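Local coordinates for protein GTPase HflX (Sulfolobus solfataricus P2, PDB 2QTF) that hydrolyses GTP and associates with the large (50S) ribosomal subunit, with a possible part in protein synthesis or ribosome biogenesis, at residues T277-F282 against K321-P326; V297-I302 against K311-V316. One frame throughout, in Å; residues are numbered along the deposited sequence.

Interaction 1: residues T277-F282 against K321-P326; sequences TLQSSF and KELYSP
Leu-323 and Phe-282 meet where two neighbouring helices of the G domain, a P-loop GTPase fold, lie side by side on one face of its central sheet: helix 271-288 and the C-terminal end of helix 309-323. Leucine is well placed at this margin, since its branched end is slim enough to enter between helices and wholly apolar. Its CD1 does most of the reaching. CD1 of Leu-323 lies 3.8 Å from CD2 of Phe-282. The same methyl also meets the backbone O of Leu-278 and CG of Gln-279, whose extended chain adds its aliphatic part at the solvent side. CB of Leu-323 rests near CB and CG of Phe-282.

Phe-282 suits the inner position because its buried ring presents a broad apolar surface to Leu-323 and Tyr-324 on one hand and to Leu-263 and Ile-295 of two adjacent strands on the other. With CG turned opposite the carbonyl carbon (chi1 -73°), the ring extends across to the second segment. Cut back to an alanine, this position would probably leave CD1 of Leu-323 and CB of Tyr-324 without the ring they pack on, and open a gap beside the sheet.

At Tyr-324 helix 309-323 has ended, and the extended backbone leads on to strand 327-332. The two ring planes are tilted only 23° from each other, but the offset is too large for a real stack, with the Phe-282 and Tyr-324 centroids 5.7 Å apart. Tyrosine serves both needs of the site: an apolar root for the phenylalanine, and a ring that leads away from Phe-282 and carries OH to a hydrogen bond with the backbone O of Lys-293. The tightest touch belongs to that root, where CB of Tyr-324 comes within 3.5 Å of CD1 of Phe-282.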
ATOM      1  N   THR A 277      -6.059  -3.473 -15.569  1.00 26.63           N
ATOM      2  CA  THR A 277      -5.492  -3.767 -14.198  1.00 26.82           C
ATOM      3  C   THR A 277      -4.616  -5.041 -14.194  1.00 26.45           C
ATOM      4  O   THR A 277      -3.517  -5.114 -13.618  1.00 26.36           O
ATOM      5  CB  THR A 277      -6.645  -3.828 -13.175  1.00 27.26           C
ATOM      6  OG1 THR A 277      -7.321  -2.581 -13.276  1.00 33.08           O
ATOM      7  CG2 THR A 277      -6.118  -3.880 -11.736  1.00 23.66           C
ATOM      8  N   LEU A 278      -5.110  -6.068 -14.861  1.00 28.64           N
ATOM      9  CA  LEU A 278      -4.329  -7.299 -15.039  1.00 28.25           C
ATOM     10  C   LEU A 278      -3.141  -7.095 -15.840  1.00 27.39           C
ATOM     11  O   LEU A 278      -2.083  -7.573 -15.518  1.00 25.96           O
ATOM     12  CB  LEU A 278      -5.195  -8.427 -15.686  1.00 28.82           C
ATOM     13  CG  LEU A 278      -6.203  -9.218 -14.842  1.00 29.80           C
ATOM     14  CD1 LEU A 278      -6.938 -10.092 -15.809  1.00 35.76           C
ATOM     15  CD2 LEU A 278      -5.477 -10.174 -13.852  1.00 24.44           C
ATOM     16  N   GLN A 279      -3.263  -6.404 -16.965  1.00 27.97           N
ATOM     17  CA  GLN A 279      -2.024  -6.172 -17.707  1.00 27.96           C
ATOM     18  C   GLN A 279      -1.008  -5.373 -16.892  1.00 25.73           C
ATOM     19  O   GLN A 279       0.144  -5.742 -16.900  1.00 24.44           O
ATOM     20  CB  GLN A 279      -2.289  -5.495 -19.104  1.00 29.55           C
ATOM     21  CG  GLN A 279      -2.919  -6.435 -20.127  1.00 32.84           C
ATOM     22  CD  GLN A 279      -3.584  -5.656 -21.224  1.00 42.94           C
ATOM     23  OE1 GLN A 279      -3.928  -4.461 -21.027  1.00 43.31           O
ATOM     24  NE2 GLN A 279      -3.818  -6.336 -22.391  1.00 44.70           N
ATOM     25  N   SER A 280      -1.398  -4.331 -16.176  1.00 24.54           N
ATOM     26  CA  SER A 280      -0.351  -3.641 -15.322  1.00 24.45           C
ATOM     27  C   SER A 280       0.136  -4.490 -14.193  1.00 23.57           C
ATOM     28  O   SER A 280       1.283  -4.375 -13.822  1.00 23.89           O
ATOM     29  CB  SER A 280      -0.840  -2.326 -14.594  1.00 22.05           C
ATOM     30  OG  SER A 280      -1.619  -1.576 -15.527  1.00 35.72           O
ATOM     31  N   SER A 281      -0.774  -5.226 -13.517  1.00 24.25           N
ATOM     32  CA  SER A 281      -0.328  -6.084 -12.342  1.00 21.59           C
ATOM     33  C   SER A 281       0.793  -6.983 -12.787  1.00 22.25           C
ATOM     34  O   SER A 281       1.856  -7.096 -12.120  1.00 21.06           O
ATOM     35  CB  SER A 281      -1.501  -6.922 -11.789  1.00 19.75           C
ATOM     36  OG  SER A 281      -2.502  -6.060 -11.299  1.00 22.11           O
ATOM     37  N   PHE A 282       0.580  -7.675 -13.912  1.00 24.31           N
ATOM     38  CA  PHE A 282       1.638  -8.608 -14.391  1.00 23.76           C
ATOM     39  C   PHE A 282       2.867  -7.946 -14.963  1.00 24.64           C
ATOM     40  O   PHE A 282       3.992  -8.448 -14.808  1.00 24.72           O
ATOM     41  CB  PHE A 282       1.017  -9.638 -15.417  1.00 26.25           C
ATOM     42  CG  PHE A 282       0.131 -10.709 -14.744  1.00 25.60           C
ATOM     43  CD1 PHE A 282       0.723 -11.639 -13.872  1.00 29.47           C
ATOM     44  CD2 PHE A 282      -1.240 -10.697 -14.900  1.00 22.82           C
ATOM     45  CE1 PHE A 282      -0.052 -12.612 -13.186  1.00 25.37           C
ATOM     46  CE2 PHE A 282      -2.029 -11.662 -14.216  1.00 27.16           C
ATOM     47  CZ  PHE A 282      -1.423 -12.644 -13.393  1.00 22.49           C
ATOM     48  N   LYS A 321      -3.466 -16.269 -17.779  1.00 31.29           N
ATOM     49  CA  LYS A 321      -2.588 -17.352 -18.313  1.00 34.82           C
ATOM     50  C   LYS A 321      -1.906 -16.915 -19.594  1.00 35.04           C
ATOM     51  O   LYS A 321      -0.798 -17.413 -19.897  1.00 35.21           O
ATOM     52  CB  LYS A 321      -3.350 -18.672 -18.574  1.00 35.61           C
ATOM     53  CG  LYS A 321      -3.783 -19.367 -17.272  1.00 36.63           C
ATOM     54  CD  LYS A 321      -4.873 -20.490 -17.450  1.00 38.39           C
ATOM     55  CE  LYS A 321      -5.066 -21.230 -16.130  1.00 41.63           C
ATOM     56  NZ  LYS A 321      -6.109 -22.332 -16.206  1.00 45.22           N
ATOM     57  N   GLU A 322      -2.519 -16.003 -20.340  1.00 33.11           N
ATOM     58  CA  GLU A 322      -1.748 -15.405 -21.440  1.00 36.66           C
ATOM     59  C   GLU A 322      -0.551 -14.567 -20.968  1.00 36.42           C
ATOM     60  O   GLU A 322       0.479 -14.504 -21.659  1.00 38.49           O
ATOM     61  CB  GLU A 322      -2.627 -14.547 -22.313  1.00 36.85           C
ATOM     62  CG  GLU A 322      -3.526 -15.399 -23.182  1.00 42.94           C
ATOM     63  CD  GLU A 322      -4.417 -14.543 -24.066  1.00 52.15           C
ATOM     64  OE1 GLU A 322      -5.392 -15.089 -24.664  1.00 54.22           O
ATOM     65  OE2 GLU A 322      -4.145 -13.317 -24.141  1.00 53.52           O
ATOM     66  N   LEU A 323      -0.687 -13.894 -19.816  1.00 34.91           N
ATOM     67  CA  LEU A 323       0.353 -13.001 -19.336  1.00 32.55           C
ATOM     68  C   LEU A 323       1.411 -13.622 -18.512  1.00 33.15           C
ATOM     69  O   LEU A 323       2.504 -13.065 -18.415  1.00 34.63           O
ATOM     70  CB  LEU A 323      -0.230 -11.781 -18.594  1.00 32.87           C
ATOM     71  CG  LEU A 323      -1.219 -10.980 -19.425  1.00 31.78           C
ATOM     72  CD1 LEU A 323      -2.143 -10.105 -18.574  1.00 33.54           C
ATOM     73  CD2 LEU A 323      -0.452 -10.108 -20.430  1.00 39.19           C
ATOM     74  N   TYR A 324       1.134 -14.760 -17.870  1.00 32.76           N
ATOM     75  CA  TYR A 324       2.078 -15.285 -16.894  1.00 30.25           C
ATOM     76  C   TYR A 324       1.937 -16.827 -16.783  1.00 29.17           C
ATOM     77  O   TYR A 324       0.816 -17.377 -16.844  1.00 29.14           O
ATOM     78  CB  TYR A 324       1.827 -14.579 -15.517  1.00 29.19           C
ATOM     79  CG  TYR A 324       2.745 -15.003 -14.401  1.00 28.19           C
ATOM     80  CD1 TYR A 324       3.952 -14.298 -14.136  1.00 29.00           C
ATOM     81  CD2 TYR A 324       2.418 -16.091 -13.586  1.00 23.37           C
ATOM     82  CE1 TYR A 324       4.813 -14.721 -13.106  1.00 28.62           C
ATOM     83  CE2 TYR A 324       3.258 -16.515 -12.590  1.00 23.89           C
ATOM     84  CZ  TYR A 324       4.445 -15.828 -12.349  1.00 25.90           C
ATOM     85  OH  TYR A 324       5.267 -16.238 -11.343  1.00 27.53           O
ATOM     86  N   SER A 325       3.046 -17.463 -16.483  1.00 29.55           N
ATOM     87  CA  SER A 325       3.070 -18.826 -16.079  1.00 33.02           C
ATOM     88  C   SER A 325       4.039 -18.978 -14.930  1.00 32.73           C
ATOM     89  O   SER A 325       5.123 -18.444 -15.000  1.00 34.29           O
ATOM     90  CB  SER A 325       3.573 -19.673 -17.290  1.00 34.49           C
ATOM     91  OG  SER A 325       3.357 -21.023 -17.020  1.00 39.97           O
ATOM     92  N   PRO A 326       3.707 -19.806 -13.883  1.00 30.94           N
ATOM     93  CA  PRO A 326       2.509 -20.616 -13.702  1.00 28.52           C
ATOM     94  C   PRO A 326       1.409 -19.887 -12.884  1.00 27.84           C
ATOM     95  O   PRO A 326       1.642 -19.424 -11.760  1.00 26.60           O
ATOM     96  CB  PRO A 326       3.031 -21.805 -12.923  1.00 30.50           C
ATOM     97  CG  PRO A 326       4.092 -21.270 -12.053  1.00 29.80           C
ATOM     98  CD  PRO A 326       4.686 -20.058 -12.829  1.00 28.69           C
TER

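Interaction 2: residues V297-I302 against K311-V316; sequences VTLNKI and KKLDLV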
ATOM      1  N   VAL A 297      -4.910 -16.253  -8.424  1.00 21.36           N
ATOM      2  CA  VAL A 297      -5.538 -14.969  -8.665  1.00 21.81           C
ATOM      3  C   VAL A 297      -6.877 -15.033  -7.982  1.00 23.28           C
ATOM      4  O   VAL A 297      -7.655 -16.010  -8.176  1.00 23.63           O
ATOM      5  CB  VAL A 297      -5.748 -14.637 -10.238  1.00 19.68           C
ATOM      6  CG1 VAL A 297      -6.440 -13.286 -10.371  1.00 22.53           C
ATOM      7  CG2 VAL A 297      -4.414 -14.743 -11.016  1.00 20.84           C
ATOM      8  N   THR A 298      -7.182 -14.023  -7.152  1.00 23.27           N
ATOM      9  CA  THR A 298      -8.486 -14.028  -6.555  1.00 23.07           C
ATOM     10  C   THR A 298      -9.267 -12.806  -7.055  1.00 23.34           C
ATOM     11  O   THR A 298      -8.928 -11.674  -6.736  1.00 21.48           O
ATOM     12  CB  THR A 298      -8.463 -14.031  -4.995  1.00 22.39           C
ATOM     13  OG1 THR A 298      -7.846 -12.834  -4.529  1.00 22.97           O
ATOM     14  CG2 THR A 298      -7.709 -15.231  -4.427  1.00 22.91           C
ATOM     15  N   LEU A 299     -10.325 -13.080  -7.784  1.00 23.69           N
ATOM     16  CA  LEU A 299     -11.264 -12.074  -8.205  1.00 25.72           C
ATOM     17  C   LEU A 299     -12.228 -11.751  -7.069  1.00 26.43           C
ATOM     18  O   LEU A 299     -13.105 -12.539  -6.728  1.00 25.14           O
ATOM     19  CB  LEU A 299     -11.993 -12.611  -9.486  1.00 27.88           C
ATOM     20  CG  LEU A 299     -12.901 -11.700 -10.243  1.00 30.35           C
ATOM     21  CD1 LEU A 299     -12.029 -10.349 -10.570  1.00 28.75           C
ATOM     22  CD2 LEU A 299     -13.361 -12.463 -11.518  1.00 26.50           C
ATOM     23  N   ASN A 300     -11.992 -10.603  -6.433  1.00 24.13           N
ATOM     24  CA  ASN A 300     -12.593 -10.242  -5.179  1.00 24.07           C
ATOM     25  C   ASN A 300     -13.768  -9.257  -5.353  1.00 25.42           C
ATOM     26  O   ASN A 300     -13.970  -8.761  -6.478  1.00 24.78           O
ATOM     27  CB  ASN A 300     -11.507  -9.593  -4.288  1.00 23.22           C
ATOM     28  CG  ASN A 300     -11.942  -9.455  -2.825  1.00 22.75           C
ATOM     29  OD1 ASN A 300     -12.685 -10.272  -2.262  1.00 24.16           O
ATOM     30  ND2 ASN A 300     -11.513  -8.385  -2.200  1.00 22.00           N
ATOM     31  N   LYS A 301     -14.529  -9.075  -4.264  1.00 24.28           N
ATOM     32  CA  LYS A 301     -15.667  -8.140  -4.112  1.00 27.42           C
ATOM     33  C   LYS A 301     -16.816  -8.569  -4.998  1.00 29.19           C
ATOM     34  O   LYS A 301     -17.621  -7.713  -5.436  1.00 30.67           O
ATOM     35  CB  LYS A 301     -15.233  -6.708  -4.486  1.00 26.42           C
ATOM     36  CG  LYS A 301     -14.089  -6.198  -3.699  1.00 26.53           C
ATOM     37  CD  LYS A 301     -13.977  -4.650  -3.929  1.00 32.87           C
ATOM     38  CE  LYS A 301     -12.789  -4.148  -3.197  1.00 33.05           C
ATOM     39  NZ  LYS A 301     -12.739  -2.623  -3.132  1.00 33.09           N
ATOM     40  N   ILE A 302     -16.928  -9.883  -5.253  1.00 30.28           N
ATOM     41  CA  ILE A 302     -17.900 -10.403  -6.195  1.00 30.70           C
ATOM     42  C   ILE A 302     -19.356 -10.166  -5.731  1.00 34.91           C
ATOM     43  O   ILE A 302     -20.290 -10.292  -6.558  1.00 36.28           O
ATOM     44  CB  ILE A 302     -17.757 -11.925  -6.456  1.00 31.36           C
ATOM     45  CG1 ILE A 302     -18.146 -12.782  -5.144  1.00 30.28           C
ATOM     46  CG2 ILE A 302     -16.384 -12.218  -7.208  1.00 27.78           C
ATOM     47  CD1 ILE A 302     -18.060 -14.346  -5.358  1.00 29.71           C
ATOM     48  N   LYS A 311     -18.548 -14.521 -16.852  1.00 44.11           N
ATOM     49  CA  LYS A 311     -17.785 -13.882 -17.934  1.00 45.12           C
ATOM     50  C   LYS A 311     -16.501 -13.146 -17.453  1.00 41.01           C
ATOM     51  O   LYS A 311     -15.452 -13.223 -18.076  1.00 40.67           O
ATOM     52  CB  LYS A 311     -18.671 -12.929 -18.747  1.00 45.10           C
ATOM     53  CG  LYS A 311     -19.538 -13.629 -19.772  1.00 49.56           C
ATOM     54  CD  LYS A 311     -20.331 -12.598 -20.650  1.00 49.09           C
ATOM     55  CE  LYS A 311     -21.446 -13.325 -21.551  1.00 56.36           C
ATOM     56  NZ  LYS A 311     -21.651 -12.724 -22.959  1.00 57.47           N
ATOM     57  N   LYS A 312     -16.602 -12.448 -16.332  1.00 39.93           N
ATOM     58  CA  LYS A 312     -15.438 -11.807 -15.684  1.00 38.11           C
ATOM     59  C   LYS A 312     -14.423 -12.853 -15.365  1.00 35.93           C
ATOM     60  O   LYS A 312     -13.284 -12.732 -15.729  1.00 33.61           O
ATOM     61  CB  LYS A 312     -15.861 -11.117 -14.399  1.00 37.30           C
ATOM     62  CG  LYS A 312     -16.753  -9.974 -14.658  1.00 38.79           C
ATOM     63  CD  LYS A 312     -16.401  -8.829 -13.785  1.00 43.30           C
ATOM     64  CE  LYS A 312     -17.553  -7.917 -13.671  1.00 42.01           C
ATOM     65  NZ  LYS A 312     -17.111  -6.590 -14.001  1.00 34.86           N
ATOM     66  N   LEU A 313     -14.860 -13.929 -14.709  1.00 34.91           N
ATOM     67  CA  LEU A 313     -13.920 -14.977 -14.258  1.00 34.24           C
ATOM     68  C   LEU A 313     -13.265 -15.593 -15.465  1.00 33.72           C
ATOM     69  O   LEU A 313     -12.088 -15.871 -15.487  1.00 33.24           O
ATOM     70  CB  LEU A 313     -14.694 -16.028 -13.407  1.00 34.75           C
ATOM     71  CG  LEU A 313     -13.862 -17.120 -12.771  1.00 36.47           C
ATOM     72  CD1 LEU A 313     -13.012 -16.518 -11.648  1.00 34.82           C
ATOM     73  CD2 LEU A 313     -14.857 -18.199 -12.161  1.00 36.31           C
ATOM     74  N   ASP A 314     -14.024 -15.859 -16.522  1.00 35.21           N
ATOM     75  CA  ASP A 314     -13.387 -16.500 -17.637  1.00 35.46           C
ATOM     76  C   ASP A 314     -12.378 -15.560 -18.380  1.00 33.44           C
ATOM     77  O   ASP A 314     -11.299 -15.985 -18.748  1.00 33.35           O
ATOM     78  CB  ASP A 314     -14.437 -16.999 -18.622  1.00 40.27           C
ATOM     79  CG  ASP A 314     -13.804 -17.811 -19.747  1.00 46.02           C
ATOM     80  OD1 ASP A 314     -14.042 -17.447 -20.932  1.00 57.90           O
ATOM     81  OD2 ASP A 314     -13.010 -18.763 -19.436  1.00 56.92           O
ATOM     82  N   LEU A 315     -12.762 -14.311 -18.586  1.00 34.15           N
ATOM     83  CA  LEU A 315     -11.818 -13.240 -19.032  1.00 35.45           C
ATOM     84  C   LEU A 315     -10.513 -13.178 -18.222  1.00 33.07           C
ATOM     85  O   LEU A 315      -9.406 -13.275 -18.740  1.00 33.10           O
ATOM     86  CB  LEU A 315     -12.527 -11.895 -18.901  1.00 34.93           C
ATOM     87  CG  LEU A 315     -11.684 -10.652 -19.237  1.00 38.86           C
ATOM     88  CD1 LEU A 315     -11.022 -10.782 -20.578  1.00 43.19           C
ATOM     89  CD2 LEU A 315     -12.577  -9.388 -19.193  1.00 38.25           C
ATOM     90  N   VAL A 316     -10.665 -13.050 -16.900  1.00 31.06           N
ATOM     91  CA  VAL A 316      -9.476 -13.022 -15.999  1.00 28.55           C
ATOM     92  C   VAL A 316      -8.627 -14.250 -16.105  1.00 29.28           C
ATOM     93  O   VAL A 316      -7.381 -14.188 -16.152  1.00 30.48           O
ATOM     94  CB  VAL A 316      -9.938 -12.706 -14.520  1.00 28.33           C
ATOM     95  CG1 VAL A 316      -8.803 -12.834 -13.515  1.00 27.00           C
ATOM     96  CG2 VAL A 316     -10.613 -11.319 -14.462  1.00 26.30           C
TER
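Lys-312 and Leu-299 make the first touch as helix 309-323 runs back over strand 295-300, the two forming the first half of a right-handed beta-alpha-beta crossover in the G domain. Their short segments run nearly antiparallel, at 153°, with axes 10.0 Å apart, a spacing that apolar side chains bridge. Lys-312 contributes only its root: CB lies 4.0 Å from CD2 of Leu-299, while the rest of the chain, kinked at its second and fourth torsions, leads away to place NZ in a hydrogen bond with the backbone O of Phe-269. A lysine fits such a border, greasy at its base and charged at its end.

At Leu-313 the same methyl of Leu-299 comes against the helix backbone itself, CD2 standing 3.8 Å from CA of Leu-313. That reach follows from a first torsion of -172°, which sets CG of Leu-299 opposite its own N and projects the branch from the strand to the helix. CD1 of Leu-313 closes in beside it, 4.1 Å from CD2 of Leu-299.

One turn beyond Lys-312, Val-316 divides its two methyls between two strand residues. CG2 approaches CD2 of Leu-299 at 4.2 Å, and CG1 meets CG1 of Val-297 at 4.0 Å, the two valines crossing at a slant. Short beta-branched residues suit this deeper end, giving a compact apolar surface with little freedom to turn.

The strand ends at Asn-300, and Asn-300 to Asp-303, inferred to bind GTP, match the NKxD motif of GTPases. Around the contact, Val-316 also packs on Leu-274 and Leu-278 of helix 271-288 and on Val-330 of strand 327-332, while strand 295-300 is hydrogen-bonded between strands 260-266 and 327-332.

In the fold
From the N terminus, the chain passes along helix 271-288, which supplies 277-282, then enters strand 295-300 and the first half of interaction 2. After the turn that follows Asn-300 and Lys-301, helix 309-323 supplies 311-316 and closes the smaller loop, only eight residues intervening. The end of that same helix then brings 321-326 back to 277-282, closing the larger loop of interaction 1, within which interaction 2 is nested. Interaction 2 thus fastens the helix to the sheet, and interaction 1 joins the end of that helix, and the start of the loop to strand 327-332, to helix 271-288. The two meet directly where CD1 of Leu-278 packs 3.9 Å from CA of Val-316.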